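Local coordinates for protein Hpy188I (Helicobacter pylori, PDB 3OQG) that cuts double-stranded DNA at a specific short sequence as a restriction endonuclease of the GIY-YIG nuclease family, probably with the help of a divalent metal ion, at residues Pro49-Glu54 against Ser121-Asn126; Val74-Gly79 against Gln130-Phe135; Val161-Phe166 against Ile175-Thr180. All blocks are in the same frame, centred on the assembly; numbering follows the deposited sequence.

Interaction 1: Pro49-Glu54 against Ser121-Asn126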
loop_
_atom_site.group_PDB
_atom_site.type_symbol
_atom_site.label_atom_id
_atom_site.label_comp_id
_atom_site.label_asym_id
_atom_site.label_seq_id
_atom_site.Cartn_x
_atom_site.Cartn_y
_atom_site.Cartn_z
ATOM N N PRO A 49 -5.021 20.706 12.125
ATOM C CA PRO A 49 -4.164 21.252 11.077
ATOM C C PRO A 49 -3.215 22.280 11.615
ATOM O O PRO A 49 -3.604 23.138 12.435
ATOM C CB PRO A 49 -5.160 21.925 10.117
ATOM C CG PRO A 49 -6.399 21.235 10.366
ATOM C CD PRO A 49 -6.439 20.980 11.821
ATOM N N ASN A 50 -1.966 22.158 11.179
ATOM C CA ASN A 50 -0.950 23.129 11.454
ATOM C C ASN A 50 -0.366 23.604 10.116
ATOM O O ASN A 50 0.583 23.022 9.590
ATOM C CB ASN A 50 0.111 22.538 12.369
ATOM C CG ASN A 50 1.114 23.582 12.833
ATOM O OD1 ASN A 50 1.355 24.591 12.137
ATOM N ND2 ASN A 50 1.748 23.319 13.965
ATOM N N ASN A 51 -0.978 24.641 9.555
ATOM C CA ASN A 51 -0.588 25.139 8.231
ATOM C C ASN A 51 0.847 25.613 8.145
ATOM O O ASN A 51 1.547 25.327 7.159
ATOM C CB ASN A 51 -1.569 26.213 7.741
ATOM C CG ASN A 51 -2.691 25.621 6.933
ATOM O OD1 ASN A 51 -2.503 25.317 5.748
ATOM N ND2 ASN A 51 -3.852 25.403 7.569
ATOM N N SER A 52 1.333 26.325 9.159
ATOM C CA SER A 52 2.698 26.822 9.108
ATOM C C SER A 52 3.690 25.677 8.955
ATOM O O SER A 52 4.685 25.809 8.237
ATOM C CB SER A 52 3.045 27.633 10.350
ATOM O OG SER A 52 4.370 28.132 10.237
ATOM N N LEU A 53 3.414 24.553 9.606
ATOM C CA LEU A 53 4.320 23.409 9.544
ATOM C C LEU A 53 3.896 22.348 8.516
ATOM O O LEU A 53 4.546 21.314 8.394
ATOM C CB LEU A 53 4.458 22.782 10.929
ATOM C CG LEU A 53 5.088 23.713 11.983
ATOM C CD1 LEU A 53 5.497 22.868 13.138
ATOM C CD2 LEU A 53 6.272 24.530 11.465
ATOM N N GLU A 54 2.820 22.627 7.785
ATOM C CA GLU A 54 2.300 21.758 6.706
ATOM C C GLU A 54 2.119 20.331 7.192
ATOM O O GLU A 54 2.609 19.375 6.588
ATOM C CB GLU A 54 3.185 21.797 5.458
ATOM C CG GLU A 54 2.486 21.235 4.209
ATOM C CD GLU A 54 3.331 21.327 2.967
ATOM O OE1 GLU A 54 4.542 21.674 3.065
ATOM O OE2 GLU A 54 2.775 21.070 1.883
ATOM N N SER A 121 -6.014 19.041 1.506
ATOM C CA SER A 121 -7.442 19.357 1.707
ATOM C C SER A 121 -7.726 19.691 3.162
ATOM O O SER A 121 -8.398 20.679 3.456
ATOM C CB SER A 121 -8.342 18.205 1.246
ATOM O OG SER A 121 -8.306 18.075 -0.174
ATOM N N LEU A 122 -7.211 18.879 4.078
ATOM C CA LEU A 122 -7.408 19.144 5.505
ATOM C C LEU A 122 -6.751 20.448 5.964
ATOM O O LEU A 122 -7.313 21.166 6.790
ATOM C CB LEU A 122 -6.936 17.949 6.343
ATOM C CG LEU A 122 -7.683 16.623 6.143
ATOM C CD1 LEU A 122 -7.275 15.565 7.184
ATOM C CD2 LEU A 122 -9.194 16.725 6.081
ATOM N N LEU A 123 -5.560 20.752 5.451
ATOM C CA LEU A 123 -4.898 22.012 5.776
ATOM C C LEU A 123 -5.705 23.218 5.273
ATOM O O LEU A 123 -5.829 24.240 5.959
ATOM C CB LEU A 123 -3.458 22.033 5.197
ATOM C CG LEU A 123 -2.411 21.123 5.849
ATOM C CD1 LEU A 123 -1.060 21.260 5.106
ATOM C CD2 LEU A 123 -2.272 21.378 7.354
ATOM N N LYS A 124 -6.242 23.109 4.059
ATOM C CA LYS A 124 -6.988 24.207 3.429
ATOM C C LYS A 124 -8.331 24.449 4.094
ATOM O O LYS A 124 -8.720 25.604 4.332
ATOM C CB LYS A 124 -7.160 23.939 1.935
ATOM C CG LYS A 124 -7.812 25.030 1.125
ATOM C CD LYS A 124 -6.996 26.327 1.046
ATOM C CE LYS A 124 -7.735 27.408 0.235
ATOM N NZ LYS A 124 -8.983 27.899 0.928
ATOM N N ILE A 125 -9.044 23.364 4.395
ATOM C CA ILE A 125 -10.326 23.451 5.099
ATOM C C ILE A 125 -10.069 24.020 6.496
ATOM O O ILE A 125 -10.842 24.838 7.019
ATOM C CB ILE A 125 -10.978 22.075 5.187
ATOM C CG1 ILE A 125 -11.429 21.593 3.786
ATOM C CG2 ILE A 125 -12.139 22.077 6.203
ATOM C CD1 ILE A 125 -11.827 20.122 3.771
ATOM N N ASN A 126 -8.943 23.599 7.067
ATOM C CA ASN A 126 -8.406 24.181 8.301
ATOM C C ASN A 126 -9.382 24.073 9.471
ATOM O O ASN A 126 -9.545 25.009 10.289
ATOM C CB ASN A 126 -7.952 25.612 8.051
ATOM C CG ASN A 126 -6.977 26.119 9.099
ATOM O OD1 ASN A 126 -6.269 25.344 9.760
ATOM N ND2 ASN A 126 -6.910 27.443 9.232
#
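Leu123 lies against the end of strand 42-50 and the turn that follows it, its branches meeting different residues. A chi1 of -71° sets CG anti to the carbonyl carbon, and from CG the two methyls part: CD2 sits 3.9 Å from the backbone N of Asn50 and also touches CB of Pro49, while CD1 packs 3.7 Å from CG of Glu54, whose chain crosses it at about a right angle. Asn51 runs past Leu123 in the opposite direction, so that its amide arrives beside the leucine CB and reaches the helix backbone. There Asn51 ND2 donates to Leu123 O over 2.8 Å with an almost straight N-H...O angle of 170°. The acceptor lies in the plane of the Asn51 amide, although the donor is tilted 30° from the carbonyl plane of Leu123. The same nitrogen approaches Asn126 OD1 at 3.3 Å, a weak bond, the two amide planes standing perpendicular. Asn126 leaves the helix with positive phi; Asn51 holds the last turn before it through Leu123 O. Pro49 packs on the same helix end, its CB 3.6 Å from Asn126 OD1 and its CG 3.7 Å from Leu122 O. The turn itself, a type I beta turn from Asn51 to Glu54, is braced by an Asx motif in which Asn50 OD1 accepts from Leu53 N; Asn50 ND2 bonds to Glu57 on the next strand. The Glu54 carboxylate turns to Val103 N and Gln120 NE2, tying the turn to the start of helix 103-108 and to helix 113-125. The contact therefore joins the turn between antiparallel strands 42-50 and 55-60 to the last turn of helix 113-125, which on another side rests Leu122 and Ile125 on Ile77 of strand 71-77.

Interaction 2: Val74-Gly79 against Gln130-Phe135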
loop_
_atom_site.group_PDB
_atom_site.type_symbol
_atom_site.label_atom_id
_atom_site.label_comp_id
_atom_site.label_asym_id
_atom_site.label_seq_id
_atom_site.Cartn_x
_atom_site.Cartn_y
_atom_site.Cartn_z
ATOM N N VAL A 74 -12.775 6.702 10.335
ATOM C CA VAL A 74 -13.623 7.655 9.638
ATOM C C VAL A 74 -13.183 9.037 10.074
ATOM O O VAL A 74 -13.106 9.301 11.270
ATOM C CB VAL A 74 -15.131 7.457 9.973
ATOM C CG1 VAL A 74 -16.029 8.379 9.084
ATOM C CG2 VAL A 74 -15.524 5.961 9.812
ATOM N N PHE A 75 -12.845 9.881 9.100
ATOM C CA PHE A 75 -12.509 11.287 9.308
ATOM C C PHE A 75 -13.783 12.095 9.149
ATOM O O PHE A 75 -14.438 12.055 8.092
ATOM C CB PHE A 75 -11.495 11.762 8.262
ATOM C CG PHE A 75 -10.068 11.305 8.497
ATOM C CD1 PHE A 75 -9.704 10.490 9.570
ATOM C CD2 PHE A 75 -9.079 11.679 7.596
ATOM C CE1 PHE A 75 -8.372 10.109 9.786
ATOM C CE2 PHE A 75 -7.749 11.288 7.799
ATOM C CZ PHE A 75 -7.404 10.495 8.882
ATOM N N VAL A 76 -14.121 12.845 10.188
ATOM C CA VAL A 76 -15.357 13.629 10.204
ATOM C C VAL A 76 -14.992 15.085 10.435
ATOM O O VAL A 76 -14.224 15.415 11.359
ATOM C CB VAL A 76 -16.315 13.112 11.295
ATOM C CG1 VAL A 76 -17.618 13.954 11.364
ATOM C CG2 VAL A 76 -16.622 11.654 11.043
ATOM N N ILE A 77 -15.554 15.964 9.618
ATOM C CA ILE A 77 -15.272 17.398 9.695
ATOM C C ILE A 77 -16.599 18.135 9.768
ATOM O O ILE A 77 -17.418 18.040 8.848
ATOM C CB ILE A 77 -14.474 17.905 8.478
ATOM C CG1 ILE A 77 -13.196 17.092 8.285
ATOM C CG2 ILE A 77 -14.215 19.433 8.621
ATOM C CD1 ILE A 77 -12.403 17.450 7.014
ATOM N N GLN A 78 -16.811 18.865 10.859
ATOM C CA GLN A 78 -18.096 19.528 11.118
ATOM C C GLN A 78 -19.273 18.601 10.816
ATOM O O GLN A 78 -20.205 18.959 10.084
ATOM C CB GLN A 78 -18.197 20.835 10.331
ATOM C CG GLN A 78 -17.284 21.916 10.865
ATOM C CD GLN A 78 -17.538 23.264 10.231
ATOM O OE1 GLN A 78 -18.600 23.510 9.663
ATOM N NE2 GLN A 78 -16.568 24.158 10.353
ATOM N N GLY A 79 -19.208 17.402 11.388
ATOM C CA GLY A 79 -20.262 16.396 11.245
ATOM C C GLY A 79 -20.329 15.604 9.953
ATOM O O GLY A 79 -21.106 14.648 9.878
ATOM N N GLN A 130 -12.390 15.042 13.547
ATOM C CA GLN A 130 -12.640 13.958 14.465
ATOM C C GLN A 130 -12.358 12.634 13.762
ATOM O O GLN A 130 -12.811 12.414 12.606
ATOM C CB GLN A 130 -14.064 14.007 15.021
ATOM C CG GLN A 130 -14.319 15.165 15.984
ATOM C CD GLN A 130 -14.342 16.531 15.316
ATOM O OE1 GLN A 130 -15.056 16.728 14.339
ATOM N NE2 GLN A 130 -13.539 17.469 15.816
ATOM N N VAL A 131 -11.671 11.736 14.470
ATOM C CA VAL A 131 -11.347 10.419 13.959
ATOM C C VAL A 131 -12.061 9.365 14.807
ATOM O O VAL A 131 -11.770 9.221 15.977
ATOM C CB VAL A 131 -9.851 10.111 13.958
ATOM C CG1 VAL A 131 -9.581 8.757 13.262
ATOM C CG2 VAL A 131 -9.071 11.246 13.267
ATOM N N TYR A 132 -13.005 8.678 14.189
ATOM C CA TYR A 132 -13.700 7.540 14.807
ATOM C C TYR A 132 -13.098 6.252 14.290
ATOM O O TYR A 132 -12.690 6.171 13.119
ATOM C CB TYR A 132 -15.204 7.596 14.508
ATOM C CG TYR A 132 -15.936 8.794 15.057
ATOM C CD1 TYR A 132 -16.622 8.730 16.276
ATOM C CD2 TYR A 132 -15.998 9.984 14.353
ATOM C CE1 TYR A 132 -17.321 9.833 16.782
ATOM C CE2 TYR A 132 -16.657 11.093 14.879
ATOM C CZ TYR A 132 -17.337 11.003 16.083
ATOM O OH TYR A 132 -18.036 12.092 16.564
ATOM N N ALA A 133 -13.020 5.244 15.154
ATOM C CA ALA A 133 -12.306 4.014 14.796
ATOM C C ALA A 133 -13.025 2.763 15.229
ATOM O O ALA A 133 -13.739 2.751 16.242
ATOM C CB ALA A 133 -10.927 4.011 15.408
ATOM N N PHE A 134 -12.741 1.698 14.488
ATOM C CA PHE A 134 -13.206 0.344 14.774
ATOM C C PHE A 134 -12.002 -0.560 14.652
ATOM O O PHE A 134 -11.307 -0.502 13.625
ATOM C CB PHE A 134 -14.244 -0.049 13.738
ATOM C CG PHE A 134 -14.520 -1.530 13.690
ATOM C CD1 PHE A 134 -15.035 -2.185 14.791
ATOM C CD2 PHE A 134 -14.262 -2.263 12.530
ATOM C CE1 PHE A 134 -15.287 -3.557 14.755
ATOM C CE2 PHE A 134 -14.520 -3.630 12.493
ATOM C CZ PHE A 134 -15.031 -4.271 13.607
ATOM N N PHE A 135 -11.733 -1.365 15.690
ATOM C CA PHE A 135 -10.593 -2.277 15.701
ATOM C C PHE A 135 -11.137 -3.711 15.571
ATOM O O PHE A 135 -11.669 -4.252 16.545
ATOM C CB PHE A 135 -9.773 -2.129 16.988
ATOM C CG PHE A 135 -9.105 -0.796 17.140
ATOM C CD1 PHE A 135 -7.800 -0.610 16.708
ATOM C CD2 PHE A 135 -9.776 0.273 17.710
ATOM C CE1 PHE A 135 -7.182 0.616 16.833
ATOM C CE2 PHE A 135 -9.159 1.510 17.837
ATOM C CZ PHE A 135 -7.859 1.675 17.391
HETATM O O HOH W 1 -14.772 19.060 12.826
HETATM O O HOH W 2 -17.667 16.513 13.559
#
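Val76 and Tyr132 meet obliquely on one face of the sheet, the valine CG2 lying 3.8 Å from CD2 of the tyrosine ring. In Val76 a chi1 of 178° sets CG1 anti to the backbone N, which leaves CG2 anti to the carbonyl carbon and next to the ring; Tyr32 stacks on Tyr132 and also touches Val76. On the other face Phe75 and Val131 lie side by side, pointing the same way, with Phe75 CE1 3.7 Å from Val131 CG2 and Val131 CG1 at the ring edge, in its plane. Gln130 bends at chi2 (70°), bringing OE1 close to the end of strand 71-77, where two waters donate to it and accept from Gln78 N and Gly79 N; its NE2 bonds to Glu46. In the backbone, Val74 pairs with Tyr132 and Val76 with Gln130 as hydrogen-bonded antiparallel pairs. Val76 N reaches Gln130 O over 2.8 Å, and Phe75 with Val131 forms the non-hydrogen-bonded pair between them. Each face thus carries its own apolar contact, with strand 71-77 held between 129-134 and 80-87. This is antiparallel pairing inside the central sheet of the GIY-YIG nuclease domain.

Interaction 3: Val161-Phe166 against Ile175-Thr180. With nucleotides of chain D; nucleotides of chain C.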
loop_
_atom_site.group_PDB
_atom_site.type_symbol
_atom_site.label_atom_id
_atom_site.label_comp_id
_atom_site.label_asym_id
_atom_site.label_seq_id
_atom_site.Cartn_x
_atom_site.Cartn_y
_atom_site.Cartn_z
ATOM N N VAL A 161 8.810 -12.328 7.921
ATOM C CA VAL A 161 9.518 -13.428 8.550
ATOM C C VAL A 161 10.670 -13.899 7.661
ATOM O O VAL A 161 11.805 -14.090 8.120
ATOM C CB VAL A 161 8.548 -14.607 8.860
ATOM C CG1 VAL A 161 9.297 -15.850 9.301
ATOM C CG2 VAL A 161 7.534 -14.195 9.939
ATOM N N ILE A 162 10.363 -14.063 6.378
ATOM C CA ILE A 162 11.342 -14.520 5.403
ATOM C C ILE A 162 12.488 -13.514 5.238
ATOM O O ILE A 162 13.649 -13.909 5.230
ATOM C CB ILE A 162 10.651 -14.825 4.047
ATOM C CG1 ILE A 162 9.816 -16.100 4.172
ATOM C CG2 ILE A 162 11.679 -14.975 2.926
ATOM C CD1 ILE A 162 8.839 -16.341 2.995
ATOM N N LEU A 163 12.169 -12.232 5.119
ATOM C CA LEU A 163 13.185 -11.195 4.888
ATOM C C LEU A 163 14.089 -11.002 6.102
ATOM O O LEU A 163 15.311 -10.832 5.985
ATOM C CB LEU A 163 12.541 -9.851 4.535
ATOM C CG LEU A 163 12.581 -9.381 3.089
ATOM C CD1 LEU A 163 11.964 -7.967 3.003
ATOM C CD2 LEU A 163 14.008 -9.384 2.540
ATOM N N GLU A 164 13.482 -11.003 7.279
ATOM C CA GLU A 164 14.276 -10.884 8.496
ATOM C C GLU A 164 15.198 -12.106 8.665
ATOM O O GLU A 164 16.325 -11.956 9.120
ATOM C CB GLU A 164 13.393 -10.580 9.715
ATOM C CG GLU A 164 12.989 -9.095 9.752
ATOM C CD GLU A 164 12.273 -8.663 11.016
ATOM O OE1 GLU A 164 11.519 -7.666 10.942
ATOM O OE2 GLU A 164 12.463 -9.298 12.075
ATOM N N ASN A 165 14.720 -13.293 8.273
ATOM C CA ASN A 165 15.541 -14.515 8.273
ATOM C C ASN A 165 16.636 -14.429 7.209
ATOM O O ASN A 165 17.784 -14.801 7.451
ATOM C CB ASN A 165 14.681 -15.765 8.026
ATOM C CG ASN A 165 15.451 -17.071 8.239
ATOM O OD1 ASN A 165 15.781 -17.431 9.370
ATOM N ND2 ASN A 165 15.727 -17.785 7.156
ATOM N N PHE A 166 16.265 -13.931 6.032
ATOM C CA PHE A 166 17.219 -13.713 4.928
ATOM C C PHE A 166 18.399 -12.833 5.384
ATOM O O PHE A 166 19.550 -13.143 5.126
ATOM C CB PHE A 166 16.483 -13.048 3.761
ATOM C CG PHE A 166 17.296 -12.903 2.509
ATOM C CD1 PHE A 166 17.167 -13.820 1.474
ATOM C CD2 PHE A 166 18.137 -11.819 2.330
ATOM C CE1 PHE A 166 17.882 -13.679 0.313
ATOM C CE2 PHE A 166 18.854 -11.667 1.160
ATOM C CZ PHE A 166 18.716 -12.592 0.143
ATOM N N ILE A 175 19.009 -6.569 -3.472
ATOM C CA ILE A 175 19.190 -5.256 -4.066
ATOM C C ILE A 175 17.888 -4.522 -4.430
ATOM O O ILE A 175 17.792 -3.286 -4.299
ATOM C CB ILE A 175 20.135 -5.342 -5.296
ATOM C CG1 ILE A 175 20.589 -3.947 -5.729
ATOM C CG2 ILE A 175 19.499 -6.123 -6.469
ATOM C CD1 ILE A 175 21.918 -3.988 -6.465
ATOM N N GLY A 176 16.879 -5.282 -4.834
ATOM C CA GLY A 176 15.567 -4.711 -5.185
ATOM C C GLY A 176 14.654 -4.339 -4.028
ATOM O O GLY A 176 13.551 -3.825 -4.263
ATOM N N CYS A 177 15.077 -4.627 -2.792
ATOM C CA CYS A 177 14.343 -4.297 -1.562
ATOM C C CYS A 177 15.020 -3.157 -0.801
ATOM O O CYS A 177 16.252 -3.091 -0.745
ATOM C CB CYS A 177 14.305 -5.502 -0.617
ATOM S SG CYS A 177 13.425 -6.968 -1.201
ATOM N N THR A 178 14.203 -2.291 -0.192
ATOM C CA THR A 178 14.653 -1.279 0.780
ATOM C C THR A 178 13.942 -1.451 2.138
ATOM O O THR A 178 14.624 -1.490 3.168
ATOM C CB THR A 178 14.462 0.158 0.242
ATOM O OG1 THR A 178 15.175 0.288 -0.992
ATOM C CG2 THR A 178 14.967 1.202 1.232
ATOM N N GLN A 179 12.607 -1.561 2.136
ATOM C CA GLN A 179 11.849 -1.883 3.365
ATOM C C GLN A 179 11.959 -3.349 3.731
ATOM O O GLN A 179 12.176 -4.210 2.866
ATOM C CB GLN A 179 10.341 -1.620 3.230
ATOM C CG GLN A 179 9.874 -0.249 2.790
ATOM C CD GLN A 179 10.726 0.889 3.276
ATOM O OE1 GLN A 179 11.945 0.766 3.442
ATOM N NE2 GLN A 179 10.090 2.029 3.486
ATOM N N THR A 180 11.752 -3.618 5.018
ATOM C CA THR A 180 11.589 -4.984 5.521
ATOM C C THR A 180 10.109 -5.182 5.912
ATOM O O THR A 180 9.646 -6.315 6.091
ATOM C CB THR A 180 12.539 -5.247 6.726
ATOM O OG1 THR A 180 12.623 -6.655 6.988
ATOM C CG2 THR A 180 12.061 -4.518 7.972
ATOM O OXT THR A 180 9.324 -4.220 6.032
ATOM P P DC D 4 12.834 5.548 -1.929
ATOM O OP1 DC D 4 14.118 4.853 -2.210
ATOM O OP2 DC D 4 12.034 6.091 -3.051
ATOM O "O5'" DC D 4 11.925 4.545 -1.107
ATOM C "C5'" DC D 4 12.368 4.038 0.145
ATOM C "C4'" DC D 4 11.515 2.864 0.552
ATOM O "O4'" DC D 4 10.209 3.335 0.975
ATOM C "C3'" DC D 4 11.250 1.915 -0.609
ATOM O "O3'" DC D 4 11.043 0.591 -0.137
ATOM C "C2'" DC D 4 9.970 2.473 -1.205
ATOM C "C1'" DC D 4 9.212 2.913 0.046
ATOM N N1 DC D 4 8.286 4.044 -0.179
ATOM C C2 DC D 4 6.951 3.920 0.224
ATOM O O2 DC D 4 6.588 2.879 0.795
ATOM N N3 DC D 4 6.091 4.940 -0.015
ATOM C C4 DC D 4 6.522 6.049 -0.619
ATOM N N4 DC D 4 5.633 7.020 -0.853
ATOM C C5 DC D 4 7.881 6.211 -1.018
ATOM C C6 DC D 4 8.720 5.191 -0.781
ATOM P P DA D 5 11.003 -0.616 -1.191
ATOM O OP1 DA D 5 11.804 -1.737 -0.649
ATOM O OP2 DA D 5 11.324 -0.056 -2.527
ATOM O "O5'" DA D 5 9.476 -1.054 -1.205
ATOM C "C5'" DA D 5 8.890 -1.721 -0.094
ATOM C "C4'" DA D 5 7.399 -1.830 -0.300
ATOM O "O4'" DA D 5 6.847 -0.507 -0.402
ATOM C "C3'" DA D 5 7.001 -2.534 -1.597
ATOM O "O3'" DA D 5 6.622 -3.880 -1.304
ATOM C "C2'" DA D 5 5.827 -1.722 -2.128
ATOM C "C1'" DA D 5 5.627 -0.615 -1.099
ATOM N N9 DA D 5 5.334 0.691 -1.678
ATOM C C8 DA D 5 6.211 1.592 -2.223
ATOM N N7 DA D 5 5.641 2.686 -2.661
ATOM C C5 DA D 5 4.291 2.489 -2.390
ATOM C C6 DA D 5 3.153 3.277 -2.624
ATOM N N6 DA D 5 3.189 4.474 -3.211
ATOM N N1 DA D 5 1.957 2.782 -2.231
ATOM C C2 DA D 5 1.921 1.574 -1.649
ATOM N N3 DA D 5 2.921 0.740 -1.383
ATOM C C4 DA D 5 4.092 1.265 -1.782
ATOM P P DA C 8 4.944 -1.537 7.713
ATOM O OP1 DA C 8 5.408 -2.954 7.680
ATOM O OP2 DA C 8 4.223 -1.033 8.908
ATOM O "O5'" DA C 8 6.202 -0.613 7.423
ATOM C "C5'" DA C 8 6.938 -0.785 6.218
ATOM C "C4'" DA C 8 7.938 0.329 6.058
ATOM O "O4'" DA C 8 7.262 1.597 6.018
ATOM C "C3'" DA C 8 8.956 0.438 7.192
ATOM O "O3'" DA C 8 10.196 -0.117 6.740
ATOM C "C2'" DA C 8 9.052 1.933 7.469
ATOM C "C1'" DA C 8 8.212 2.572 6.372
ATOM N N9 DA C 8 7.489 3.780 6.766
ATOM C C8 DA C 8 6.387 3.898 7.581
ATOM N N7 DA C 8 5.969 5.136 7.726
ATOM C C5 DA C 8 6.858 5.879 6.961
ATOM C C6 DA C 8 6.962 7.256 6.704
ATOM N N6 DA C 8 6.118 8.170 7.202
ATOM N N1 DA C 8 7.972 7.670 5.911
ATOM C C2 DA C 8 8.815 6.753 5.409
ATOM N N3 DA C 8 8.813 5.433 5.568
ATOM C C4 DA C 8 7.798 5.055 6.366
#
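Leu163 projects from helix 154-170 toward the C-terminal tail, its CD1 3.8 Å from Gln179 O and 3.9 Å from CA of Thr180, while CD2 touches Cys177 SG more loosely. Its chi1, -105°, lies off a staggered position and leaves CD1 against the tail backbone; Pro174 adds to its surroundings. Next along the helix, Glu164 brings its CG 3.7 Å from Thr180 OG1, the two side chains crossing at about a right angle. That hydroxyl is buried without a polar partner, whereas Asn160 ND2 bonds to Glu164 OE1 and also to O of the C-terminal carboxylate of Thr180. Helix 154-170 includes Glu159, seen to bind calcium in a crystal structure of this enzyme though no calcium is bound to this chain here, and it packs on the tail that follows it, whose other side meets the DNA backbone. Gln179 N donates to OP1 of DA5 of chain D at 2.9 Å; Thr178 N also points at this oxygen, at a distance too short to be trusted in detail. In one conformer of Gln179 the amide end lies near O4' of DC4 of chain D. Further along the helix, in the conformer modelled here, Asn165 ND2 bonds to Glu36 of the second subunit.

Interactions 1 and 2 belong to one body: the two touch through packing of helix 113-125 on strand 71-77, and that helix is followed in the chain by strand 129-134, which neighbours strand 42-50 in the sheet. Interaction 2 lies deeper, built from regular backbone bonds with apolar side chains on both faces, whereas interaction 1 sits nearer the surface and relies on an asparagine amide gripping a helix end. Interaction 3 is remote, its centre about 35 Å from that of interaction 2 and on the opposite side of the chain's centre. It is buried where the others are partly so, among DNA and the second subunit, and its own two segments meet through van der Waals contacts alone.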